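Local coordinates for NAP1-binding protein 2 (PDB 1YN8), which serves as an adaptor that bridges the PTC1 phosphatase and the PBS2 kinase, restraining HOG pathway signalling in yeast, and is represented here by its SH3 domain, at residues Y30-G35 with T47-E52. Residues are numbered along the deposited sequence; the frame is centred on the assembly and turned at random.
Sequences YKHGQG and TGLVPE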
loop_
_atom_site.group_PDB
_atom_site.type_symbol
_atom_site.label_atom_id
_atom_site.label_comp_id
_atom_site.label_asym_id
_atom_site.label_seq_id
_atom_site.Cartn_x
_atom_site.Cartn_y
_atom_site.Cartn_z
ATOM N N TYR A 30 0.870 -0.996 9.403
ATOM C CA TYR A 30 2.145 -1.223 10.050
ATOM C C TYR A 30 3.207 -1.626 9.013
ATOM O O TYR A 30 2.882 -1.913 7.854
ATOM C CB TYR A 30 2.069 -2.306 11.134
ATOM C CG TYR A 30 1.752 -3.743 10.686
ATOM C CD1 TYR A 30 2.771 -4.675 10.506
ATOM C CD2 TYR A 30 0.450 -4.176 10.514
ATOM C CE1 TYR A 30 2.489 -6.009 10.148
ATOM C CE2 TYR A 30 0.163 -5.503 10.150
ATOM C CZ TYR A 30 1.185 -6.409 9.972
ATOM O OH TYR A 30 0.891 -7.733 9.624
ATOM N N LYS A 31 4.460 -1.600 9.464
ATOM C CA LYS A 31 5.596 -2.110 8.684
ATOM C C LYS A 31 5.842 -3.592 8.972
ATOM O O LYS A 31 6.209 -3.977 10.106
ATOM C CB LYS A 31 6.856 -1.297 8.973
ATOM C CG LYS A 31 8.096 -1.699 8.133
ATOM C CD LYS A 31 9.222 -0.679 8.320
ATOM C CE LYS A 31 10.417 -1.054 7.487
ATOM N NZ LYS A 31 11.586 -0.162 7.731
ATOM N N HIS A 32 5.733 -4.416 7.930
ATOM C CA HIS A 32 5.954 -5.866 8.054
ATOM C C HIS A 32 7.430 -6.276 8.165
ATOM O O HIS A 32 7.776 -7.185 8.922
ATOM C CB HIS A 32 5.296 -6.595 6.868
ATOM C CG HIS A 32 5.739 -8.018 6.741
ATOM N ND1 HIS A 32 5.113 -9.044 7.404
ATOM C CD2 HIS A 32 6.784 -8.576 6.083
ATOM C CE1 HIS A 32 5.727 -10.181 7.133
ATOM N NE2 HIS A 32 6.746 -9.924 6.334
ATOM N N GLY A 33 8.285 -5.660 7.345
ATOM C CA GLY A 33 9.737 -5.854 7.421
ATOM C C GLY A 33 10.425 -4.890 6.466
ATOM O O GLY A 33 9.774 -4.021 5.936
ATOM N N GLN A 34 11.741 -5.042 6.274
ATOM C CA GLN A 34 12.503 -4.174 5.380
ATOM C C GLN A 34 11.846 -4.170 3.991
ATOM O O GLN A 34 11.778 -5.202 3.329
ATOM C CB GLN A 34 13.952 -4.680 5.280
ATOM C CG GLN A 34 14.852 -3.982 4.239
ATOM C CD GLN A 34 16.014 -4.859 3.747
ATOM O OE1 GLN A 34 16.258 -4.946 2.537
ATOM N NE2 GLN A 34 16.729 -5.511 4.673
ATOM N N GLY A 35 11.377 -3.009 3.564
ATOM C CA GLY A 35 10.877 -2.836 2.209
ATOM C C GLY A 35 9.418 -3.173 1.988
ATOM O O GLY A 35 8.933 -3.016 0.866
ATOM N N THR A 47 -6.829 -5.759 1.908
ATOM C CA THR A 47 -5.547 -5.407 2.535
ATOM C C THR A 47 -4.439 -6.360 2.079
ATOM O O THR A 47 -4.689 -7.538 1.835
ATOM C CB THR A 47 -5.653 -5.407 4.101
ATOM O OG1 THR A 47 -4.409 -5.011 4.712
ATOM C CG2 THR A 47 -6.025 -6.770 4.602
ATOM N N GLY A 48 -3.213 -5.853 1.987
ATOM C CA GLY A 48 -2.060 -6.684 1.599
ATOM C C GLY A 48 -0.745 -5.927 1.610
ATOM O O GLY A 48 -0.707 -4.773 2.020
ATOM N N LEU A 49 0.324 -6.588 1.177
ATOM C CA LEU A 49 1.668 -5.992 1.183
ATOM C C LEU A 49 1.974 -5.179 -0.071
ATOM O O LEU A 49 1.673 -5.601 -1.211
ATOM C CB LEU A 49 2.748 -7.066 1.372
ATOM C CG LEU A 49 2.970 -7.534 2.815
ATOM C CD1 LEU A 49 1.826 -8.408 3.296
ATOM C CD2 LEU A 49 4.275 -8.264 2.947
ATOM N N VAL A 50 2.604 -4.025 0.157
ATOM C CA VAL A 50 3.073 -3.127 -0.919
ATOM C C VAL A 50 4.542 -2.701 -0.648
ATOM O O VAL A 50 4.981 -2.680 0.516
ATOM C CB VAL A 50 2.186 -1.872 -1.036
ATOM C CG1 VAL A 50 0.699 -2.297 -1.239
ATOM C CG2 VAL A 50 2.350 -0.938 0.199
ATOM N N PRO A 51 5.280 -2.326 -1.703
ATOM C CA PRO A 51 6.644 -1.849 -1.469
ATOM C C PRO A 51 6.686 -0.521 -0.656
ATOM O O PRO A 51 5.929 0.400 -0.952
ATOM C CB PRO A 51 7.191 -1.619 -2.892
ATOM C CG PRO A 51 6.273 -2.399 -3.817
ATOM C CD PRO A 51 4.942 -2.316 -3.137
ATOM N N GLU A 52 7.615 -0.435 0.307
ATOM C CA GLU A 52 7.792 0.765 1.137
ATOM C C GLU A 52 8.046 2.043 0.310
ATOM O O GLU A 52 7.555 3.150 0.656
ATOM C CB GLU A 52 8.930 0.540 2.120
ATOM C CG GLU A 52 9.011 1.568 3.237
ATOM C CD GLU A 52 10.132 1.265 4.219
ATOM O OE1 GLU A 52 11.016 0.450 3.895
ATOM O OE2 GLU A 52 10.132 1.872 5.306
#
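The n-Src loop of the SH3 domain, which follows the bulged end of strand 25-33, meets the end of strand 47-51 here, with G35 and E52 touching through their backbones and K31 and H32 reaching across by their side chains. E52 N donates to G35 O at 3.0 Å; the N-H points almost straight at the oxygen (165°) but comes from well out of the carbonyl plane. The same oxygen receives a CA-H...O contact from P51 CA at 3.5 Å, so two neighbouring residues of 47-52 grip one carbonyl. G35 has a positive phi, at which a CB would press on the preceding carbonyl oxygen. From the same residue as the donor N-H, the E52 side chain runs fully extended, its CG anti to the backbone N (chi1 -167°), and passes beside G35 with CB 3.7 Å from G35 C. Its carboxylate meets the tip of K31, likewise extended throughout, in a salt bridge, NZ to OE2 3.5 Å, whose hydrogen bond is weak. An alanine in place of E52 would keep the backbone bond but would probably leave the K31 ammonium without this carboxylate and remove the OE1 that lies beside G35 N and CA. At the other end of the contact, in one of two modelled conformers of L49, its CD2 lies over one face of the H32 imidazole, 4.3 Å from the ring centroid and displaced toward its rim, a CH-pi contact that holds for that conformer; L49 also rests on W36. H32 and G33 opposite W36 form a classic beta bulge. Strand 36-40 lies between 25-33 and 47-51 in the sheet and pairs with both, so the n-Src loop folds across it to meet the end of 47-51, as in the SH3 beta-barrel.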